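Local coordinates for capsular polysaccharide biosynthesis protein (Burkholderia pseudomallei, PDB 4BQN) that binds coenzyme A and is probably an acetyltransferase acting in the biosynthesis of capsular polysaccharide, at residues A[114-119]-A[277-282]; A[120-125]-A[240-245]; A[291-296]-A[301-306]. The protein carries 1 engineered substitution. All coordinates share one frame; numbering follows the deposited sequence.

Contact 1: residues A[114-119]-A[277-282]; sequences PPHPEG and FEWFER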
loop_
_atom_site.group_PDB
_atom_site.type_symbol
_atom_site.label_atom_id
_atom_site.label_comp_id
_atom_site.label_asym_id
_atom_site.label_seq_id
_atom_site.Cartn_x
_atom_site.Cartn_y
_atom_site.Cartn_z
ATOM N N PRO A 114 0.786 -11.493 16.345
ATOM C CA PRO A 114 -0.647 -11.534 16.051
ATOM C C PRO A 114 -1.048 -10.389 15.128
ATOM O O PRO A 114 -0.449 -9.304 15.186
ATOM C CB PRO A 114 -1.296 -11.335 17.423
ATOM C CG PRO A 114 -0.257 -11.750 18.409
ATOM C CD PRO A 114 1.060 -11.399 17.791
ATOM N N PRO A 115 -2.058 -10.614 14.282
ATOM C CA PRO A 115 -2.550 -9.510 13.464
ATOM C C PRO A 115 -3.005 -8.359 14.358
ATOM O O PRO A 115 -3.592 -8.577 15.422
ATOM C CB PRO A 115 -3.747 -10.119 12.723
ATOM C CG PRO A 115 -3.505 -11.590 12.760
ATOM C CD PRO A 115 -2.827 -11.848 14.068
ATOM N N HIS A 116 -2.710 -7.141 13.942
ATOM C CA HIS A 116 -3.136 -5.975 14.695
ATOM C C HIS A 116 -4.487 -5.537 14.145
ATOM O O HIS A 116 -4.661 -5.500 12.919
ATOM C CB HIS A 116 -2.101 -4.848 14.567
ATOM C CG HIS A 116 -2.349 -3.708 15.501
ATOM N ND1 HIS A 116 -3.373 -2.802 15.316
ATOM C CD2 HIS A 116 -1.735 -3.360 16.655
ATOM C CE1 HIS A 116 -3.369 -1.935 16.315
ATOM N NE2 HIS A 116 -2.386 -2.254 17.141
ATOM N N PRO A 117 -5.447 -5.198 15.032
ATOM C CA PRO A 117 -6.794 -4.878 14.526
ATOM C C PRO A 117 -6.811 -3.714 13.536
ATOM O O PRO A 117 -7.730 -3.601 12.732
ATOM C CB PRO A 117 -7.599 -4.537 15.791
ATOM C CG PRO A 117 -6.627 -4.504 16.919
ATOM C CD PRO A 117 -5.395 -5.246 16.504
ATOM N N GLU A 118 -5.792 -2.868 13.588
ATOM C CA GLU A 118 -5.710 -1.741 12.685
ATOM C C GLU A 118 -4.845 -2.006 11.449
ATOM O O GLU A 118 -4.803 -1.179 10.540
ATOM C CB GLU A 118 -5.251 -0.500 13.458
ATOM C CG GLU A 118 -6.237 -0.130 14.573
ATOM C CD GLU A 118 -5.667 0.781 15.632
ATOM O OE1 GLU A 118 -4.440 1.044 15.617
ATOM O OE2 GLU A 118 -6.464 1.231 16.487
ATOM N N GLY A 119 -4.155 -3.151 11.430
ATOM C CA GLY A 119 -3.370 -3.586 10.269
ATOM C C GLY A 119 -1.934 -3.072 10.185
ATOM O O GLY A 119 -1.173 -3.483 9.301
ATOM N N PHE A 277 3.329 0.524 22.336
ATOM C CA PHE A 277 4.189 -0.116 23.340
ATOM C C PHE A 277 3.440 -1.225 24.071
ATOM O O PHE A 277 3.958 -2.335 24.216
ATOM C CB PHE A 277 4.750 0.901 24.343
ATOM C CG PHE A 277 6.023 1.554 23.890
ATOM C CD1 PHE A 277 7.261 0.975 24.187
ATOM C CD2 PHE A 277 5.991 2.732 23.141
ATOM C CE1 PHE A 277 8.445 1.558 23.762
ATOM C CE2 PHE A 277 7.176 3.325 22.724
ATOM C CZ PHE A 277 8.398 2.728 23.018
ATOM N N GLU A 278 2.217 -0.930 24.505
ATOM C CA GLU A 278 1.425 -1.900 25.255
ATOM C C GLU A 278 1.141 -3.139 24.405
ATOM O O GLU A 278 1.192 -4.264 24.899
ATOM C CB GLU A 278 0.147 -1.236 25.757
ATOM C CG GLU A 278 0.461 -0.191 26.824
ATOM C CD GLU A 278 -0.610 0.862 27.044
ATOM O OE1 GLU A 278 -1.683 0.811 26.411
ATOM O OE2 GLU A 278 -0.365 1.761 27.876
ATOM N N TRP A 279 0.887 -2.932 23.115
ATOM C CA TRP A 279 0.605 -4.028 22.202
ATOM C C TRP A 279 1.834 -4.936 22.061
ATOM O O TRP A 279 1.726 -6.152 22.228
ATOM C CB TRP A 279 0.140 -3.481 20.848
ATOM C CG TRP A 279 -0.385 -4.551 19.938
ATOM C CD1 TRP A 279 -1.673 -5.017 19.881
ATOM C CD2 TRP A 279 0.353 -5.299 18.964
ATOM N NE1 TRP A 279 -1.779 -6.013 18.935
ATOM C CE2 TRP A 279 -0.554 -6.195 18.349
ATOM C CE3 TRP A 279 1.692 -5.290 18.536
ATOM C CZ2 TRP A 279 -0.163 -7.093 17.350
ATOM C CZ3 TRP A 279 2.081 -6.192 17.522
ATOM C CH2 TRP A 279 1.154 -7.080 16.957
ATOM N N PHE A 280 3.004 -4.356 21.792
ATOM C CA PHE A 280 4.210 -5.169 21.663
ATOM C C PHE A 280 4.587 -5.885 22.964
ATOM O O PHE A 280 5.101 -7.008 22.913
ATOM C CB PHE A 280 5.390 -4.342 21.174
ATOM C CG PHE A 280 5.326 -3.993 19.709
ATOM C CD1 PHE A 280 5.464 -4.985 18.734
ATOM C CD2 PHE A 280 5.150 -2.669 19.305
ATOM C CE1 PHE A 280 5.421 -4.662 17.384
ATOM C CE2 PHE A 280 5.120 -2.341 17.959
ATOM C CZ PHE A 280 5.256 -3.338 16.998
ATOM N N GLU A 281 4.350 -5.232 24.109
ATOM C CA GLU A 281 4.719 -5.823 25.392
ATOM C C GLU A 281 3.866 -7.069 25.713
ATOM O O GLU A 281 4.258 -7.881 26.543
ATOM C CB GLU A 281 4.726 -4.750 26.497
ATOM C CG GLU A 281 5.928 -3.791 26.402
ATOM C CD GLU A 281 5.735 -2.439 27.101
ATOM O OE1 GLU A 281 4.794 -2.307 27.917
ATOM O OE2 GLU A 281 6.535 -1.498 26.840
ATOM N N ARG A 282 2.739 -7.241 25.015
ATOM C CA ARG A 282 1.901 -8.440 25.193
ATOM C C ARG A 282 2.452 -9.675 24.480
ATOM O O ARG A 282 2.105 -10.793 24.826
ATOM C CB ARG A 282 0.456 -8.172 24.761
ATOM C CG ARG A 282 -0.244 -7.136 25.628
ATOM C CD ARG A 282 -1.668 -6.847 25.168
ATOM N NE ARG A 282 -2.175 -5.627 25.803
ATOM C CZ ARG A 282 -2.529 -4.515 25.157
ATOM N NH1 ARG A 282 -2.479 -4.450 23.833
ATOM N NH2 ARG A 282 -2.962 -3.469 25.842
HETATM O O HOH W 1 -3.661 -8.063 18.127
#
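Pro114 meets the rim of the Trp279 indole. Its carbonyl O lies near the ring plane, 3.1 Å from Trp279 CZ2, an edge-on approach to a C-H of the benzene ring. Pro115 takes part through its carbonyl. A water at the edge of the indole donates to Pro115 O and accepts from Trp279 NE1 at 2.9 Å, bridging the N-H to the loop. His116 then crosses over one indole face. Its CD2 stands 3.5 Å from Trp279 NE1, and the ring planes are 51° apart, an edge-to-face pair with the histidine supplying the edge. Trp279 holds CG anti to its backbone N (chi1 -170°), which carries the indole from helix 269-281 out to the loop.

This loop joins the two strands of the antiparallel pair 107-108 and 121-122, and it ends in a type I beta turn from His116 to Gly119. Pro117 lies in the turn, and its CD lies over one face of the imidazole. Glu118 N donates to His116 ND1 at 3.0 Å, in the ring plane, which would help to hold the imidazole in this rotation. Gly119 N closes the turn on His116 O.

Contact 2: residues A[120-125]-A[240-245]; sequences YVDALI and SLYPIY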
loop_
_atom_site.group_PDB
_atom_site.type_symbol
_atom_site.label_atom_id
_atom_site.label_comp_id
_atom_site.label_asym_id
_atom_site.label_seq_id
_atom_site.Cartn_x
_atom_site.Cartn_y
_atom_site.Cartn_z
ATOM N N TYR A 120 -1.567 -2.138 11.062
ATOM C CA TYR A 120 -0.246 -1.503 11.031
ATOM C C TYR A 120 0.271 -1.347 12.440
ATOM O O TYR A 120 -0.518 -1.202 13.390
ATOM C CB TYR A 120 -0.304 -0.120 10.369
ATOM C CG TYR A 120 -0.921 -0.162 9.006
ATOM C CD1 TYR A 120 -0.155 -0.451 7.882
ATOM C CD2 TYR A 120 -2.296 0.027 8.843
ATOM C CE1 TYR A 120 -0.742 -0.520 6.624
ATOM C CE2 TYR A 120 -2.884 -0.050 7.592
ATOM C CZ TYR A 120 -2.105 -0.322 6.495
ATOM O OH TYR A 120 -2.702 -0.379 5.266
ATOM N N VAL A 121 1.591 -1.398 12.573
ATOM C CA VAL A 121 2.263 -1.153 13.834
ATOM C C VAL A 121 3.503 -0.300 13.606
ATOM O O VAL A 121 3.994 -0.170 12.477
ATOM C CB VAL A 121 2.678 -2.470 14.532
ATOM C CG1 VAL A 121 1.456 -3.313 14.903
ATOM C CG2 VAL A 121 3.644 -3.273 13.670
ATOM N N ASP A 122 3.994 0.305 14.674
ATOM C CA ASP A 122 5.205 1.098 14.582
ATOM C C ASP A 122 6.395 0.195 14.901
ATOM O O ASP A 122 6.611 -0.200 16.049
ATOM C CB ASP A 122 5.125 2.334 15.483
ATOM C CG ASP A 122 6.235 3.316 15.205
ATOM O OD1 ASP A 122 7.411 2.927 15.361
ATOM O OD2 ASP A 122 5.928 4.454 14.777
ATOM N N ALA A 123 7.128 -0.177 13.858
ATOM C CA ALA A 123 8.283 -1.043 13.984
ATOM C C ALA A 123 9.431 -0.409 14.752
ATOM O O ALA A 123 10.218 -1.130 15.364
ATOM C CB ALA A 123 8.756 -1.505 12.617
ATOM N N LEU A 124 9.555 0.916 14.734
ATOM C CA LEU A 124 10.612 1.519 15.543
ATOM C C LEU A 124 10.316 1.306 17.022
ATOM O O LEU A 124 11.221 1.055 17.798
ATOM C CB LEU A 124 10.800 3.000 15.208
ATOM C CG LEU A 124 12.075 3.601 15.815
ATOM C CD1 LEU A 124 13.337 2.921 15.295
ATOM C CD2 LEU A 124 12.121 5.087 15.529
ATOM N N ILE A 125 9.044 1.398 17.404
ATOM C CA ILE A 125 8.629 1.053 18.773
ATOM C C ILE A 125 9.007 -0.392 19.106
ATOM O O ILE A 125 9.494 -0.657 20.198
ATOM C CB ILE A 125 7.145 1.380 19.010
ATOM C CG1 ILE A 125 7.018 2.895 19.109
ATOM C CG2 ILE A 125 6.608 0.705 20.277
ATOM C CD1 ILE A 125 5.621 3.422 19.337
ATOM N N SER A 240 0.185 9.196 10.897
ATOM C CA SER A 240 0.696 10.537 11.134
ATOM C C SER A 240 2.214 10.588 10.953
ATOM O O SER A 240 2.924 9.699 11.403
ATOM C CB SER A 240 0.328 10.950 12.547
ATOM O OG SER A 240 0.816 12.240 12.814
ATOM N N LEU A 241 2.711 11.634 10.296
ATOM C CA LEU A 241 4.150 11.803 10.131
ATOM C C LEU A 241 4.810 12.282 11.423
ATOM O O LEU A 241 4.245 13.111 12.146
ATOM C CB LEU A 241 4.457 12.767 8.982
ATOM C CG LEU A 241 4.243 12.243 7.556
ATOM C CD1 LEU A 241 2.769 12.155 7.150
ATOM C CD2 LEU A 241 5.015 13.093 6.566
ATOM N N TYR A 242 6.003 11.770 11.703
ATOM C CA TYR A 242 6.705 12.145 12.931
ATOM C C TYR A 242 7.114 13.631 12.913
ATOM O O TYR A 242 7.278 14.229 11.845
ATOM C CB TYR A 242 7.950 11.271 13.120
ATOM C CG TYR A 242 7.719 9.991 13.902
ATOM C CD1 TYR A 242 6.709 9.084 13.555
ATOM C CD2 TYR A 242 8.563 9.662 14.965
ATOM C CE1 TYR A 242 6.530 7.902 14.275
ATOM C CE2 TYR A 242 8.394 8.483 15.689
ATOM C CZ TYR A 242 7.375 7.612 15.341
ATOM O OH TYR A 242 7.220 6.447 16.053
ATOM N N PRO A 243 7.312 14.217 14.107
ATOM C CA PRO A 243 7.784 15.599 14.173
ATOM C C PRO A 243 9.086 15.761 13.399
ATOM O O PRO A 243 9.882 14.811 13.314
ATOM C CB PRO A 243 8.051 15.808 15.671
ATOM C CG PRO A 243 7.226 14.787 16.379
ATOM C CD PRO A 243 7.228 13.596 15.451
ATOM N N ILE A 244 9.302 16.985 12.904
ATOM C CA ILE A 244 10.511 17.409 12.183
ATOM C C ILE A 244 10.546 16.797 10.782
ATOM O O ILE A 244 10.593 17.526 9.786
ATOM C CB ILE A 244 11.823 17.172 12.984
ATOM C CG1 ILE A 244 11.762 17.963 14.301
ATOM C CG2 ILE A 244 13.043 17.579 12.151
ATOM C CD1 ILE A 244 12.993 17.840 15.170
ATOM N N TYR A 245 10.454 15.469 10.703
ATOM C CA TYR A 245 10.350 14.786 9.415
ATOM C C TYR A 245 9.151 15.322 8.626
ATOM O O TYR A 245 9.234 15.569 7.416
ATOM C CB TYR A 245 10.227 13.280 9.637
ATOM C CG TYR A 245 10.336 12.477 8.366
ATOM C CD1 TYR A 245 11.561 12.384 7.688
ATOM C CD2 TYR A 245 9.264 11.755 7.864
ATOM C CE1 TYR A 245 11.702 11.636 6.540
ATOM C CE2 TYR A 245 9.392 11.008 6.690
ATOM C CZ TYR A 245 10.613 10.944 6.039
ATOM O OH TYR A 245 10.800 10.209 4.884
#
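Tyr242 and Asp122 make the direct side-chain contact between 240-245 and 120-125. The two side chains come from opposite directions and meet at their polar ends.

The link is a hydrogen bond. Tyr242 OH donates to Asp122 OD2 at 2.7 Å. The hydroxyl reaches the oxygen from above the carboxylate, 44° out of its plane. Asp122 OD2 sits at the edge of the phenol ring, near the ring plane, and the carboxylate and ring planes are 40° apart. Both residues are buried. Asp122 OD2 is also hydrogen-bonded to Thr106 OG1, and Tyr242 OH to Tyr138 OH, so there is a small polar network around the buried pair.

The second kind of interaction is capping. Asp122 OD1 accepts from Ile125 N at 3.0 Å, on the anti side of the carboxylate and somewhat out of its plane. The two oxygens thus divide the work: OD1 serves the helix end and OD2 faces the tyrosine. Asp122 CG is anti to the backbone N (chi1 -168°), which sets the carboxylate beside the first turn of helix 123-130. The positive end of the helix dipole would be expected to favour the charged form of the acid.

Apolar contact between the segments is slight. Leu124 and Ile125 only approach Tyr242, while Leu124 packs on Ile145 of helix 142-151, which the tyrosine also touches.

The arrangement is a classic aspartate N-cap. It marks the passage from strand 121-122 to helix 123-130, with a tyrosine from a distant loop bound to the capping carboxylate.

Contact 3: residues A[291-296]-A[301-306]; sequences FFDRVA and WVRTAL. With COA (coenzyme A), chain C.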
loop_
_atom_site.group_PDB
_atom_site.type_symbol
_atom_site.label_atom_id
_atom_site.label_comp_id
_atom_site.label_asym_id
_atom_site.label_seq_id
_atom_site.Cartn_x
_atom_site.Cartn_y
_atom_site.Cartn_z
ATOM N N PHE A 291 10.773 -9.794 14.633
ATOM C CA PHE A 291 10.034 -8.861 13.780
ATOM C C PHE A 291 10.882 -7.622 13.484
ATOM O O PHE A 291 11.046 -7.218 12.319
ATOM C CB PHE A 291 8.707 -8.462 14.454
ATOM C CG PHE A 291 8.019 -7.294 13.804
ATOM C CD1 PHE A 291 7.538 -7.390 12.499
ATOM C CD2 PHE A 291 7.819 -6.107 14.497
ATOM C CE1 PHE A 291 6.902 -6.313 11.897
ATOM C CE2 PHE A 291 7.178 -5.027 13.898
ATOM C CZ PHE A 291 6.715 -5.132 12.600
ATOM N N PHE A 292 11.444 -7.021 14.532
ATOM C CA PHE A 292 12.228 -5.820 14.331
ATOM C C PHE A 292 13.430 -6.110 13.436
ATOM O O PHE A 292 13.738 -5.313 12.542
ATOM C CB PHE A 292 12.708 -5.220 15.648
ATOM C CG PHE A 292 13.519 -3.974 15.455
ATOM C CD1 PHE A 292 12.912 -2.811 14.994
ATOM C CD2 PHE A 292 14.888 -3.970 15.691
ATOM C CE1 PHE A 292 13.652 -1.658 14.776
ATOM C CE2 PHE A 292 15.634 -2.818 15.485
ATOM C CZ PHE A 292 15.012 -1.654 15.035
ATOM N N ASP A 293 14.101 -7.237 13.657
ATOM C CA ASP A 293 15.261 -7.588 12.835
ATOM C C ASP A 293 14.877 -7.731 11.366
ATOM O O ASP A 293 15.618 -7.322 10.464
ATOM C CB ASP A 293 15.900 -8.898 13.315
ATOM C CG ASP A 293 16.684 -8.753 14.612
ATOM O OD1 ASP A 293 16.895 -7.618 15.099
ATOM O OD2 ASP A 293 17.101 -9.808 15.144
ATOM N N ARG A 294 13.726 -8.346 11.116
ATOM C CA ARG A 294 13.257 -8.531 9.751
ATOM C C ARG A 294 12.979 -7.192 9.067
ATOM O O ARG A 294 13.376 -6.980 7.921
ATOM C CB ARG A 294 12.008 -9.419 9.730
ATOM C CG ARG A 294 11.543 -9.812 8.333
ATOM C CD ARG A 294 10.404 -10.803 8.442
ATOM N NE ARG A 294 9.994 -11.378 7.162
ATOM C CZ ARG A 294 9.046 -10.871 6.386
ATOM N NH1 ARG A 294 8.417 -9.758 6.735
ATOM N NH2 ARG A 294 8.731 -11.481 5.253
ATOM N N VAL A 295 12.320 -6.272 9.774
ATOM C CA VAL A 295 12.059 -4.932 9.229
ATOM C C VAL A 295 13.371 -4.160 9.016
ATOM O O VAL A 295 13.582 -3.535 7.969
ATOM C CB VAL A 295 11.107 -4.132 10.147
ATOM C CG1 VAL A 295 10.933 -2.694 9.648
ATOM C CG2 VAL A 295 9.754 -4.822 10.206
ATOM N N ALA A 296 14.258 -4.207 10.006
ATOM C CA ALA A 296 15.442 -3.356 9.999
ATOM C C ALA A 296 16.506 -3.811 9.019
ATOM O O ALA A 296 17.375 -3.017 8.637
ATOM C CB ALA A 296 16.027 -3.283 11.402
ATOM N N TRP A 301 17.957 3.196 8.028
ATOM C CA TRP A 301 17.521 4.386 8.766
ATOM C C TRP A 301 16.768 4.045 10.046
ATOM O O TRP A 301 16.717 4.863 10.957
ATOM C CB TRP A 301 16.654 5.305 7.899
ATOM C CG TRP A 301 15.590 4.545 7.162
ATOM C CD1 TRP A 301 14.295 4.369 7.532
ATOM C CD2 TRP A 301 15.758 3.849 5.923
ATOM N NE1 TRP A 301 13.634 3.588 6.597
ATOM C CE2 TRP A 301 14.516 3.257 5.598
ATOM C CE3 TRP A 301 16.853 3.655 5.061
ATOM C CZ2 TRP A 301 14.329 2.497 4.434
ATOM C CZ3 TRP A 301 16.669 2.896 3.919
ATOM C CH2 TRP A 301 15.419 2.317 3.620
ATOM N N VAL A 302 16.174 2.851 10.125
ATOM C CA VAL A 302 15.459 2.436 11.320
ATOM C C VAL A 302 16.424 2.231 12.511
ATOM O O VAL A 302 16.240 2.794 13.591
ATOM C CB VAL A 302 14.644 1.162 11.024
ATOM C CG1 VAL A 302 13.922 0.702 12.266
ATOM C CG2 VAL A 302 13.639 1.421 9.907
ATOM N N ARG A 303 17.469 1.417 12.314
ATOM C CA ARG A 303 18.451 1.251 13.404
ATOM C C ARG A 303 19.202 2.548 13.679
ATOM O O ARG A 303 19.561 2.825 14.820
ATOM C CB ARG A 303 19.445 0.114 13.165
ATOM C CG ARG A 303 18.889 -1.271 13.458
ATOM C CD ARG A 303 19.974 -2.339 13.435
ATOM N NE ARG A 303 19.407 -3.670 13.197
ATOM C CZ ARG A 303 18.893 -4.451 14.141
ATOM N NH1 ARG A 303 18.861 -4.042 15.412
ATOM N NH2 ARG A 303 18.398 -5.638 13.811
ATOM N N THR A 304 19.437 3.345 12.634
ATOM C CA THR A 304 20.106 4.627 12.805
ATOM C C THR A 304 19.284 5.564 13.686
ATOM O O THR A 304 19.838 6.202 14.590
ATOM C CB THR A 304 20.401 5.277 11.448
ATOM O OG1 THR A 304 21.379 4.487 10.773
ATOM C CG2 THR A 304 20.936 6.694 11.610
ATOM N N ALA A 305 17.975 5.651 13.440
ATOM C CA ALA A 305 17.103 6.491 14.263
ATOM C C ALA A 305 17.081 6.011 15.718
ATOM O O ALA A 305 17.149 6.827 16.639
ATOM C CB ALA A 305 15.695 6.534 13.694
ATOM N N LEU A 306 17.010 4.691 15.917
ATOM C CA LEU A 306 16.979 4.136 17.262
ATOM C C LEU A 306 18.272 4.498 18.013
ATOM O O LEU A 306 18.226 4.890 19.185
ATOM C CB LEU A 306 16.780 2.621 17.208
ATOM C CG LEU A 306 16.279 1.893 18.452
ATOM C CD1 LEU A 306 14.850 2.305 18.781
ATOM C CD2 LEU A 306 16.398 0.391 18.244
HETATM N N1A COA C . 8.601 -2.125 -0.538
HETATM C C2A COA C . 8.734 -2.877 0.584
HETATM N N3A COA C . 7.941 -3.929 0.848
HETATM C C4A COA C . 6.993 -4.289 -0.047
HETATM C C5A COA C . 6.805 -3.530 -1.277
HETATM C C6A COA C . 7.685 -2.389 -1.492
HETATM N N6A COA C . 7.558 -1.638 -2.605
HETATM N N7A COA C . 5.794 -4.097 -1.977
HETATM C C8A COA C . 5.373 -5.159 -1.247
HETATM N N9A COA C . 6.071 -5.250 -0.092
HETATM C C1B COA C . 5.970 -6.275 0.954
HETATM C C2B COA C . 4.576 -6.824 1.203
HETATM O O2B COA C . 3.877 -6.004 2.140
HETATM C C3B COA C . 4.931 -8.200 1.745
HETATM O O3B COA C . 5.364 -8.013 3.106
HETATM P P3B COA C . 5.560 -9.242 4.125
HETATM O O7A COA C . 5.836 -8.558 5.440
HETATM O O8A COA C . 4.241 -9.967 4.096
HETATM O O9A COA C . 6.715 -10.057 3.594
HETATM C C4B COA C . 6.142 -8.602 0.905
HETATM O O4B COA C . 6.723 -7.380 0.446
HETATM C C5B COA C . 5.808 -9.500 -0.287
HETATM O O5B COA C . 4.829 -8.821 -1.064
HETATM P P1A COA C . 4.926 -8.719 -2.646
HETATM O O1A COA C . 3.814 -7.807 -3.072
HETATM O O2A COA C . 6.318 -8.362 -3.075
HETATM O O3A COA C . 4.674 -10.193 -3.210
HETATM P P2A COA C . 3.487 -11.277 -3.094
HETATM O O4A COA C . 4.037 -12.460 -2.337
HETATM O O5A COA C . 3.017 -11.503 -4.504
HETATM O O6A COA C . 2.334 -10.617 -2.218
HETATM C CBP COA C . 0.518 -9.226 -1.499
HETATM C CCP COA C . 1.303 -9.736 -2.706
HETATM C CDP COA C . -0.588 -8.279 -1.951
HETATM C CEP COA C . -0.161 -10.417 -0.844
HETATM C CAP COA C . 1.519 -8.526 -0.543
HETATM O OAP COA C . 1.975 -7.304 -1.126
HETATM C C9P COA C . 1.057 -8.229 0.876
HETATM O O9P COA C . 1.129 -9.091 1.742
HETATM N N8P COA C . 0.634 -6.993 1.161
HETATM C C7P COA C . 0.235 -6.599 2.506
HETATM C C6P COA C . -1.120 -7.116 2.952
HETATM C C5P COA C . -2.166 -6.563 2.022
HETATM O O5P COA C . -2.502 -7.167 1.015
HETATM N N4P COA C . -2.675 -5.398 2.378
HETATM C C3P COA C . -3.678 -4.741 1.588
HETATM C C2P COA C . -3.195 -3.364 1.196
HETATM S S1P COA C . -4.114 -2.850 -0.200
HETATM O O HOH W 2 18.198 -6.658 11.204
HETATM O O HOH W 3 18.274 -0.656 10.473
#
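Phe292 lies against three side chains of helix 300-310. Its CE1 packs on Val302 CG1 at 3.5 Å, and CZ reaches Leu306 CD2 at 4.0 Å. Its CE2 sits over one face of the Arg303 guanidinium, 3.5 Å from NH1. Ring and guanidinium planes stand 83° apart, so the edge of the phenyl ring meets the flat of the cation. With CG anti to the backbone N, the ring extends from its helix into this position. Ala296 CB lies over the guanidinium too, 3.8 Å from Arg303 NE.

Arg303 NH2 forms a salt bridge with Asp293 OD1, at 2.8 Å. Asp293 OD1 lies in the guanidinium plane, but the nitrogen meets the carboxylate from above, 48° out of its plane. Two waters also join the helices. One links Asp293 O to Arg303 NH2, and the other lies between Ala296 O and Arg303 N.

The two consecutive helices are joined by a short turn, and their short segments run at 118°. Arg294 points away from this interface. Its NH1 donates to O7A and its NH2 to O9A of the 3'-phosphate of coenzyme A, the latter at 3.0 Å, a two-pronged grip on the anion. Tyr111 adds a cation-pi contact to this arginine. The chemistry implies a division of labour: one arginine joins the helices, while the other would be expected to offset part of the phosphate charge.

Contact 1 lies at the surface, whereas contacts 2 and 3 are largely buried. Aromatic packing and a water bridge carry the first, a buried hydrogen bond with a helix cap the second, and apolar packing rimmed by a salt bridge the third. Strand 121-122 and helix 123-130 lie at the meeting point. Phe280, from the helix of contact 1, packs on Val121 and Asp122 of contact 2, and its ring also touches Phe291 of contact 3. Leu124 of contact 2 reaches Val302 and Leu306 of contact 3. Helices 269-281 and 285-296 follow each other in the chain. Of the three, contact 3 alone holds a residue that binds coenzyme A.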